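Local coordinates for protein NADH oxidase (Thermus thermophilus, PDB 6RVB) that reduces coenzyme A disulfide with NADH as an FAD-containing flavoprotein of the class-III pyridine nucleotide-disulfide oxidoreductase family, at residues S16-L28 with A302-R316. Numbering follows the deposited sequence.
Sequences SAAAKAKRENPEL and ANKHGRTAGSVIAGR. With COA (coenzyme A), chain G.
The coenzyme A site lies where helix 13-24, which follows the first strand of the FAD-binding Rossmann-type domain, packs on helix 299-313. The two axes approach to 6.9 Å and run at 33° to each other. Glycines allow this: Gly306 and Gly310 face Ala17 and Ala21, and a side chain on either glycine would run into the first helix. Ala17 CA lies 3.2 Å from Gly306 O, a CA-H...O contact. Met5 of strand 4-8 covers Ala17, Ala21 and Ile313.

One phosphate oxygen, O8A of the 3'-phosphate, is gripped by both helices. Lys20 NZ hydrogen-bonds O8A at 2.9 Å and Arg307 NH1 hydrogen-bonds O8A at 2.6 Å; Arg23 NH1 adds a weak bond. Lys20 NZ also sits over one face of the Arg307 guanidinium, whose edge is turned to the phosphate. With CG anti to the backbone N (chi1 173°) and a bend at chi2, the Lys20 chain runs with CG beside Arg307 O and CE beside Ser311 OG, which brings NZ to the phosphate. Its ammonium also bonds Glu24 OE2, met from above the carboxylate plane. The other oxygen, Glu24 OE1, takes a weak salt-bridging bond from Arg316 NE at 3.1 Å, with the two planes 75° apart. An alanine in place of Lys20 would probably cost the phosphate one of its charged partners and leave Glu24 OE2 without its mate.

Farther along coenzyme A, Asn303 uses both ends of its amide. OD1 accepts from the pantetheine hydroxyl OAP, and ND2 gives a nearly straight bond to O5P. Ser16 OG, near Asn303 OD1, bonds Ala12 O. The charges of Lys20, Arg23 and Arg307 probably offset that of the 3'-phosphate, matching the site to this anion.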
ATOM      1  N   SER A  16      20.544 -15.579   6.859  1.00 52.98           N
ATOM      2  CA  SER A  16      20.889 -14.411   6.052  1.00 47.77           C
ATOM      3  C   SER A  16      22.375 -14.133   6.011  1.00 48.47           C
ATOM      4  O   SER A  16      22.933 -14.020   4.943  1.00 53.48           O
ATOM      5  CB  SER A  16      20.380 -13.183   6.727  1.00 46.40           C
ATOM      6  OG  SER A  16      19.014 -13.127   6.605  1.00 63.62           O
ATOM      7  N   ALA A  17      22.996 -13.930   7.170  1.00 37.89           N
ATOM      8  CA  ALA A  17      24.412 -13.606   7.229  1.00 41.05           C
ATOM      9  C   ALA A  17      25.278 -14.694   6.523  1.00 54.17           C
ATOM     10  O   ALA A  17      26.159 -14.376   5.701  1.00 47.48           O
ATOM     11  CB  ALA A  17      24.886 -13.416   8.697  1.00 36.64           C
ATOM     12  N   ALA A  18      25.038 -15.972   6.876  1.00 50.85           N
ATOM     13  CA  ALA A  18      25.665 -17.099   6.196  1.00 39.32           C
ATOM     14  C   ALA A  18      25.454 -17.014   4.688  1.00 43.03           C
ATOM     15  O   ALA A  18      26.370 -17.132   3.942  1.00 46.50           O
ATOM     16  CB  ALA A  18      25.176 -18.377   6.709  1.00 32.46           C
ATOM     17  N   ALA A  19      24.278 -16.763   4.199  1.00 36.65           N
ATOM     18  CA  ALA A  19      24.149 -16.988   2.785  1.00 43.17           C
ATOM     19  C   ALA A  19      24.751 -15.868   2.003  1.00 47.20           C
ATOM     20  O   ALA A  19      25.271 -16.093   0.936  1.00 47.49           O
ATOM     21  CB  ALA A  19      22.701 -17.156   2.403  1.00 44.42           C
ATOM     22  N   LYS A  20      24.650 -14.658   2.526  1.00 44.96           N
ATOM     23  CA  LYS A  20      25.047 -13.475   1.811  1.00 44.92           C
ATOM     24  C   LYS A  20      26.559 -13.431   1.873  1.00 41.62           C
ATOM     25  O   LYS A  20      27.194 -13.173   0.884  1.00 44.16           O
ATOM     26  CB  LYS A  20      24.437 -12.247   2.472  1.00 44.13           C
ATOM     27  CG  LYS A  20      24.863 -10.905   1.955  1.00 38.14           C
ATOM     28  CD  LYS A  20      24.510 -10.825   0.477  1.00 37.08           C
ATOM     29  CE  LYS A  20      24.769  -9.447  -0.038  1.00 42.33           C
ATOM     30  NZ  LYS A  20      24.414  -9.335  -1.472  1.00 49.51           N
ATOM     31  N   ALA A  21      27.161 -13.668   3.015  1.00 38.82           N
ATOM     32  CA  ALA A  21      28.630 -13.783   3.047  1.00 43.89           C
ATOM     33  C   ALA A  21      29.165 -14.727   2.035  1.00 43.56           C
ATOM     34  O   ALA A  21      30.113 -14.417   1.363  1.00 36.48           O
ATOM     35  CB  ALA A  21      29.165 -14.263   4.398  1.00 41.93           C
ATOM     36  N   LYS A  22      28.598 -15.919   1.968  1.00 39.57           N
ATOM     37  CA  LYS A  22      29.184 -16.910   1.094  1.00 43.49           C
ATOM     38  C   LYS A  22      29.031 -16.496  -0.358  1.00 44.38           C
ATOM     39  O   LYS A  22      29.905 -16.727  -1.174  1.00 41.44           O
ATOM     40  CB  LYS A  22      28.640 -18.308   1.386  1.00 39.48           C
ATOM     41  CG  LYS A  22      29.139 -19.397   0.540  1.00 40.69           C
ATOM     42  CD  LYS A  22      30.628 -19.576   0.849  1.00 49.02           C
ATOM     43  CE  LYS A  22      31.267 -20.779   0.182  1.00 43.20           C
ATOM     44  NZ  LYS A  22      32.440 -21.148   0.961  1.00 49.96           N
ATOM     45  N   ARG A  23      27.922 -15.861  -0.671  1.00 43.29           N
ATOM     46  CA  ARG A  23      27.653 -15.396  -2.030  1.00 41.75           C
ATOM     47  C   ARG A  23      28.671 -14.363  -2.438  1.00 48.64           C
ATOM     48  O   ARG A  23      29.102 -14.304  -3.567  1.00 47.30           O
ATOM     49  CB  ARG A  23      26.204 -14.870  -2.158  1.00 38.23           C
ATOM     50  CG  ARG A  23      25.791 -14.193  -3.459  1.00 51.47           C
ATOM     51  CD  ARG A  23      24.238 -13.784  -3.628  1.00 52.59           C
ATOM     52  NE  ARG A  23      23.478 -14.647  -2.756  1.00 65.94           N
ATOM     53  CZ  ARG A  23      22.743 -14.252  -1.703  1.00 76.25           C
ATOM     54  NH1 ARG A  23      22.560 -12.954  -1.398  1.00 59.86           N
ATOM     55  NH2 ARG A  23      22.165 -15.198  -0.955  1.00 70.91           N
ATOM     56  N   GLU A  24      29.078 -13.561  -1.490  1.00 47.50           N
ATOM     57  CA  GLU A  24      29.581 -12.305  -1.856  1.00 45.32           C
ATOM     58  C   GLU A  24      31.072 -12.528  -1.868  1.00 50.46           C
ATOM     59  O   GLU A  24      31.833 -11.825  -2.528  1.00 60.07           O
ATOM     60  CB  GLU A  24      29.044 -11.275  -0.850  1.00 43.03           C
ATOM     61  CG  GLU A  24      28.920  -9.925  -1.392  1.00 55.33           C
ATOM     62  CD  GLU A  24      27.984  -9.818  -2.558  1.00 63.99           C
ATOM     63  OE1 GLU A  24      28.388  -9.186  -3.572  1.00 64.13           O
ATOM     64  OE2 GLU A  24      26.842 -10.338  -2.446  1.00 54.39           O
ATOM     65  N   ASN A  25      31.501 -13.544  -1.153  1.00 50.46           N
ATOM     66  CA  ASN A  25      32.916 -13.899  -1.134  1.00 47.80           C
ATOM     67  C   ASN A  25      33.142 -15.378  -0.882  1.00 45.81           C
ATOM     68  O   ASN A  25      33.233 -15.811   0.257  1.00 44.48           O
ATOM     69  CB  ASN A  25      33.680 -13.101  -0.085  1.00 50.06           C
ATOM     70  CG  ASN A  25      35.108 -13.668   0.160  1.00 53.10           C
ATOM     71  OD1 ASN A  25      35.495 -14.577  -0.508  1.00 53.24           O
ATOM     72  ND2 ASN A  25      35.862 -13.114   1.079  1.00 51.98           N
ATOM     73  N   PRO A  26      33.225 -16.152  -1.942  1.00 40.71           N
ATOM     74  CA  PRO A  26      33.156 -17.611  -1.834  1.00 44.96           C
ATOM     75  C   PRO A  26      34.375 -18.192  -1.185  1.00 47.29           C
ATOM     76  O   PRO A  26      34.349 -19.305  -0.692  1.00 43.92           O
ATOM     77  CB  PRO A  26      33.031 -18.072  -3.270  1.00 35.04           C
ATOM     78  CG  PRO A  26      32.353 -16.940  -3.963  1.00 42.94           C
ATOM     79  CD  PRO A  26      32.883 -15.672  -3.283  1.00 39.54           C
ATOM     80  N   GLU A  27      35.438 -17.419  -1.135  1.00 47.51           N
ATOM     81  CA  GLU A  27      36.655 -17.843  -0.435  1.00 48.97           C
ATOM     82  C   GLU A  27      36.427 -18.217   1.010  1.00 50.82           C
ATOM     83  O   GLU A  27      37.183 -18.958   1.585  1.00 55.79           O
ATOM     84  CB  GLU A  27      37.725 -16.733  -0.438  1.00 61.72           C
ATOM     85  CG  GLU A  27      38.575 -16.555  -1.685  1.00 72.46           C
ATOM     86  CD  GLU A  27      38.688 -17.818  -2.522  1.00101.31           C
ATOM     87  OE1 GLU A  27      39.689 -18.531  -2.297  1.00104.48           O
ATOM     88  OE2 GLU A  27      37.800 -18.095  -3.397  1.00106.32           O
ATOM     89  N   LEU A  28      35.433 -17.600   1.623  1.00 55.48           N
ATOM     90  CA  LEU A  28      35.188 -17.658   3.049  1.00 47.22           C
ATOM     91  C   LEU A  28      34.859 -19.061   3.436  1.00 44.08           C
ATOM     92  O   LEU A  28      34.178 -19.755   2.702  1.00 43.01           O
ATOM     93  CB  LEU A  28      33.988 -16.756   3.351  1.00 49.52           C
ATOM     94  CG  LEU A  28      34.298 -15.307   3.697  1.00 47.99           C
ATOM     95  CD1 LEU A  28      32.999 -14.525   3.819  1.00 47.15           C
ATOM     96  CD2 LEU A  28      35.025 -15.325   5.004  1.00 45.19           C
ATOM     97  N   ALA A 302      15.386  -8.809  10.996  1.00 43.88           N
ATOM     98  CA  ALA A 302      16.430  -9.813  11.187  1.00 44.49           C
ATOM     99  C   ALA A 302      17.113 -10.134   9.887  1.00 45.36           C
ATOM    100  O   ALA A 302      18.300 -10.209   9.879  1.00 43.88           O
ATOM    101  CB  ALA A 302      15.953 -11.037  11.887  1.00 46.06           C
ATOM    102  N   ASN A 303      16.411 -10.270   8.776  1.00 43.71           N
ATOM    103  CA  ASN A 303      17.140 -10.423   7.506  1.00 46.93           C
ATOM    104  C   ASN A 303      18.053  -9.211   7.114  1.00 47.42           C
ATOM    105  O   ASN A 303      19.136  -9.359   6.525  1.00 43.60           O
ATOM    106  CB  ASN A 303      16.203 -10.685   6.362  1.00 41.16           C
ATOM    107  CG  ASN A 303      15.717 -12.043   6.319  1.00 44.96           C
ATOM    108  OD1 ASN A 303      16.183 -12.806   5.518  1.00 51.94           O
ATOM    109  ND2 ASN A 303      14.713 -12.344   7.098  1.00 44.79           N
ATOM    110  N   LYS A 304      17.617  -8.010   7.433  1.00 40.54           N
ATOM    111  CA  LYS A 304      18.439  -6.860   7.158  1.00 41.60           C
ATOM    112  C   LYS A 304      19.713  -6.860   8.010  1.00 43.21           C
ATOM    113  O   LYS A 304      20.787  -6.506   7.509  1.00 39.20           O
ATOM    114  CB  LYS A 304      17.646  -5.561   7.332  1.00 35.64           C
ATOM    115  CG  LYS A 304      16.576  -5.404   6.306  1.00 37.21           C
ATOM    116  CD  LYS A 304      15.647  -4.277   6.665  1.00 49.90           C
ATOM    117  CE  LYS A 304      14.601  -3.974   5.588  1.00 45.22           C
ATOM    118  NZ  LYS A 304      13.533  -3.191   6.189  1.00 59.92           N
ATOM    119  N   HIS A 305      19.611  -7.251   9.282  1.00 39.45           N
ATOM    120  CA  HIS A 305      20.786  -7.294  10.081  1.00 34.53           C
ATOM    121  C   HIS A 305      21.703  -8.289   9.420  1.00 40.90           C
ATOM    122  O   HIS A 305      22.874  -7.961   9.133  1.00 36.93           O
ATOM    123  CB  HIS A 305      20.496  -7.792  11.433  1.00 34.11           C
ATOM    124  CG  HIS A 305      19.840  -6.827  12.303  1.00 37.67           C
ATOM    125  ND1 HIS A 305      19.460  -7.133  13.585  1.00 38.56           N
ATOM    126  CD2 HIS A 305      19.477  -5.549  12.106  1.00 43.86           C
ATOM    127  CE1 HIS A 305      18.893  -6.086  14.132  1.00 39.16           C
ATOM    128  NE2 HIS A 305      18.884  -5.103  13.251  1.00 39.20           N
ATOM    129  N   GLY A 306      21.192  -9.504   9.184  1.00 38.22           N
ATOM    130  CA  GLY A 306      22.021 -10.590   8.718  1.00 39.61           C
ATOM    131  C   GLY A 306      22.650 -10.284   7.362  1.00 46.23           C
ATOM    132  O   GLY A 306      23.875 -10.471   7.178  1.00 43.73           O
ATOM    133  N   ARG A 307      21.848  -9.821   6.396  1.00 41.85           N
ATOM    134  CA  ARG A 307      22.438  -9.456   5.122  1.00 40.22           C
ATOM    135  C   ARG A 307      23.591  -8.463   5.266  1.00 41.10           C
ATOM    136  O   ARG A 307      24.585  -8.579   4.577  1.00 39.94           O
ATOM    137  CB  ARG A 307      21.393  -8.870   4.232  1.00 40.66           C
ATOM    138  CG  ARG A 307      21.875  -8.667   2.868  1.00 42.47           C
ATOM    139  CD  ARG A 307      20.726  -8.401   1.965  1.00 48.67           C
ATOM    140  NE  ARG A 307      21.069  -7.489   0.850  1.00 56.52           N
ATOM    141  CZ  ARG A 307      21.183  -7.916  -0.408  1.00 54.85           C
ATOM    142  NH1 ARG A 307      20.980  -9.209  -0.640  1.00 57.79           N
ATOM    143  NH2 ARG A 307      21.463  -7.087  -1.407  1.00 55.89           N
ATOM    144  N   THR A 308      23.443  -7.481   6.157  1.00 39.29           N
ATOM    145  CA  THR A 308      24.505  -6.511   6.402  1.00 40.99           C
ATOM    146  C   THR A 308      25.780  -7.104   6.978  1.00 41.22           C
ATOM    147  O   THR A 308      26.861  -6.842   6.474  1.00 40.32           O
ATOM    148  CB  THR A 308      23.990  -5.338   7.242  1.00 41.39           C
ATOM    149  OG1 THR A 308      22.953  -4.704   6.497  1.00 36.98           O
ATOM    150  CG2 THR A 308      25.121  -4.333   7.596  1.00 34.80           C
ATOM    151  N   ALA A 309      25.650  -7.900   8.039  1.00 42.47           N
ATOM    152  CA  ALA A 309      26.830  -8.535   8.647  1.00 38.83           C
ATOM    153  C   ALA A 309      27.551  -9.352   7.600  1.00 41.01           C
ATOM    154  O   ALA A 309      28.739  -9.202   7.389  1.00 42.94           O
ATOM    155  CB  ALA A 309      26.465  -9.377   9.749  1.00 31.57           C
ATOM    156  N   GLY A 310      26.816 -10.209   6.922  1.00 37.59           N
ATOM    157  CA  GLY A 310      27.405 -10.969   5.847  1.00 42.24           C
ATOM    158  C   GLY A 310      28.148 -10.181   4.789  1.00 46.11           C
ATOM    159  O   GLY A 310      29.306 -10.467   4.562  1.00 46.88           O
ATOM    160  N   SER A 311      27.479  -9.238   4.110  1.00 40.36           N
ATOM    161  CA  SER A 311      28.148  -8.312   3.250  1.00 38.52           C
ATOM    162  C   SER A 311      29.402  -7.733   3.921  1.00 47.12           C
ATOM    163  O   SER A 311      30.453  -7.731   3.320  1.00 42.41           O
ATOM    164  CB  SER A 311      27.231  -7.185   2.923  1.00 40.49           C
ATOM    165  OG  SER A 311      26.514  -7.512   1.783  1.00 46.50           O
ATOM    166  N   VAL A 312      29.312  -7.218   5.154  1.00 38.78           N
ATOM    167  CA  VAL A 312      30.435  -6.492   5.658  1.00 36.89           C
ATOM    168  C   VAL A 312      31.587  -7.411   5.766  1.00 37.76           C
ATOM    169  O   VAL A 312      32.621  -7.063   5.373  1.00 42.11           O
ATOM    170  CB  VAL A 312      30.160  -5.841   6.980  1.00 36.49           C
ATOM    171  CG1 VAL A 312      31.451  -5.535   7.741  1.00 22.54           C
ATOM    172  CG2 VAL A 312      29.387  -4.622   6.771  1.00 33.89           C
ATOM    173  N   ILE A 313      31.373  -8.578   6.311  1.00 37.81           N
ATOM    174  CA  ILE A 313      32.354  -9.640   6.397  1.00 43.98           C
ATOM    175  C   ILE A 313      32.952 -10.023   5.080  1.00 40.57           C
ATOM    176  O   ILE A 313      34.121 -10.146   5.016  1.00 43.22           O
ATOM    177  CB  ILE A 313      31.764 -10.939   7.150  1.00 48.70           C
ATOM    178  CG1 ILE A 313      31.609 -10.673   8.666  1.00 45.10           C
ATOM    179  CG2 ILE A 313      32.667 -12.126   7.011  1.00 36.47           C
ATOM    180  CD1 ILE A 313      30.764 -11.630   9.346  1.00 38.88           C
ATOM    181  N   ALA A 314      32.162 -10.208   4.044  1.00 35.20           N
ATOM    182  CA  ALA A 314      32.720 -10.576   2.765  1.00 44.02           C
ATOM    183  C   ALA A 314      33.554  -9.447   2.135  1.00 48.55           C
ATOM    184  O   ALA A 314      34.070  -9.573   1.032  1.00 55.46           O
ATOM    185  CB  ALA A 314      31.598 -11.004   1.809  1.00 42.27           C
ATOM    186  N   GLY A 315      33.620  -8.318   2.815  1.00 41.92           N
ATOM    187  CA  GLY A 315      34.271  -7.114   2.328  1.00 34.19           C
ATOM    188  C   GLY A 315      33.534  -6.203   1.391  1.00 46.53           C
ATOM    189  O   GLY A 315      34.121  -5.379   0.744  1.00 53.30           O
ATOM    190  N   ARG A 316      32.248  -6.372   1.247  1.00 49.88           N
ATOM    191  CA  ARG A 316      31.489  -5.385   0.561  1.00 51.85           C
ATOM    192  C   ARG A 316      31.202  -4.233   1.511  1.00 48.46           C
ATOM    193  O   ARG A 316      31.378  -4.348   2.726  1.00 51.99           O
ATOM    194  CB  ARG A 316      30.202  -6.037   0.127  1.00 55.73           C
ATOM    195  CG  ARG A 316      30.423  -7.103  -0.776  1.00 56.67           C
ATOM    196  CD  ARG A 316      30.579  -6.523  -2.135  1.00 83.72           C
ATOM    197  NE  ARG A 316      30.964  -7.561  -3.098  1.00100.26           N
ATOM    198  CZ  ARG A 316      32.173  -8.121  -3.183  1.00 84.40           C
ATOM    199  NH1 ARG A 316      33.147  -7.773  -2.359  1.00 84.66           N
ATOM    200  NH2 ARG A 316      32.404  -9.041  -4.088  1.00 56.35           N
TER
HETATM  201  N1A COA G 503      13.284 -11.395  -8.473  1.00 57.88           N
HETATM  202  C2A COA G 503      14.571 -11.004  -8.665  1.00 54.51           C
HETATM  203  N3A COA G 503      15.548 -11.153  -7.700  1.00 60.85           N
HETATM  204  C4A COA G 503      15.326 -11.678  -6.458  1.00 57.02           C
HETATM  205  C5A COA G 503      13.938 -12.113  -6.159  1.00 64.44           C
HETATM  206  C6A COA G 503      12.876 -11.950  -7.241  1.00 66.82           C
HETATM  207  N6A COA G 503      11.557 -12.347  -6.967  1.00 57.51           N
HETATM  208  N7A COA G 503      13.932 -12.597  -4.898  1.00 66.91           N
HETATM  209  C8A COA G 503      15.201 -12.447  -4.447  1.00 66.65           C
HETATM  210  N9A COA G 503      16.044 -11.909  -5.360  1.00 62.59           N
HETATM  211  C1B COA G 503      17.514 -11.663  -5.124  1.00 74.72           C
HETATM  212  C2B COA G 503      17.758 -10.678  -3.978  1.00 74.10           C
HETATM  213  O2B COA G 503      17.653  -9.365  -4.562  1.00 72.95           O
HETATM  214  C3B COA G 503      19.168 -10.989  -3.455  1.00 72.78           C
HETATM  215  O3B COA G 503      20.128 -10.200  -4.182  1.00 76.64           O
HETATM  216  P3B COA G 503      21.730 -10.189  -4.009  1.00 74.96           P
HETATM  217  O7A COA G 503      22.063  -8.749  -4.378  1.00 70.02           O
HETATM  218  O8A COA G 503      22.038 -10.638  -2.599  1.00 60.03           O
HETATM  219  O9A COA G 503      22.190 -11.207  -5.029  1.00 81.80           O
HETATM  220  C4B COA G 503      19.355 -12.437  -3.823  1.00 72.33           C
HETATM  221  O4B COA G 503      18.318 -12.804  -4.769  1.00 77.60           O
HETATM  222  C5B COA G 503      19.323 -13.334  -2.580  1.00 78.10           C
HETATM  223  O5B COA G 503      17.956 -13.668  -2.262  1.00 88.12           O
HETATM  224  P1A COA G 503      17.528 -15.095  -1.628  1.00 89.15           P
HETATM  225  O1A COA G 503      16.033 -15.033  -1.547  1.00 68.70           O
HETATM  226  O2A COA G 503      18.267 -16.204  -2.391  1.00 85.31           O
HETATM  227  O3A COA G 503      18.072 -14.884  -0.107  1.00 74.81           O
HETATM  228  P2A COA G 503      19.398 -15.413   0.638  1.00 76.84           P
HETATM  229  O4A COA G 503      20.160 -14.260   1.301  1.00 71.06           O
HETATM  230  O5A COA G 503      20.182 -16.446  -0.184  1.00 75.83           O
HETATM  231  O6A COA G 503      18.511 -16.208   1.755  1.00 77.93           O
HETATM  232  CBP COA G 503      17.805 -17.132   3.788  1.00 69.05           C
HETATM  233  CCP COA G 503      18.839 -16.241   3.156  1.00 73.39           C
HETATM  234  CDP COA G 503      16.869 -17.580   2.671  1.00 57.12           C
HETATM  235  CEP COA G 503      18.503 -18.368   4.319  1.00 56.91           C
HETATM  236  CAP COA G 503      17.147 -16.234   4.886  1.00 73.97           C
HETATM  237  OAP COA G 503      16.498 -15.097   4.282  1.00 71.32           O
HETATM  238  C9P COA G 503      16.129 -16.951   5.742  1.00 75.57           C
HETATM  239  O9P COA G 503      16.519 -17.783   6.552  1.00 72.96           O
HETATM  240  N8P COA G 503      14.816 -16.717   5.597  1.00 77.96           N
HETATM  241  C7P COA G 503      13.915 -17.682   6.205  1.00 70.91           C
HETATM  242  C6P COA G 503      13.658 -17.275   7.647  1.00 64.52           C
HETATM  243  C5P COA G 503      12.996 -15.919   7.458  1.00 74.67           C
HETATM  244  O5P COA G 503      13.635 -14.886   7.298  1.00 80.10           O
HETATM  245  N4P COA G 503      11.684 -15.813   7.471  1.00 80.90           N
HETATM  246  C3P COA G 503      11.243 -14.560   8.086  1.00 80.84           C
HETATM  247  C2P COA G 503      11.603 -14.451   9.581  1.00 70.51           C
HETATM  248  S1P COA G 503      10.130 -14.845  10.633  1.00110.25           S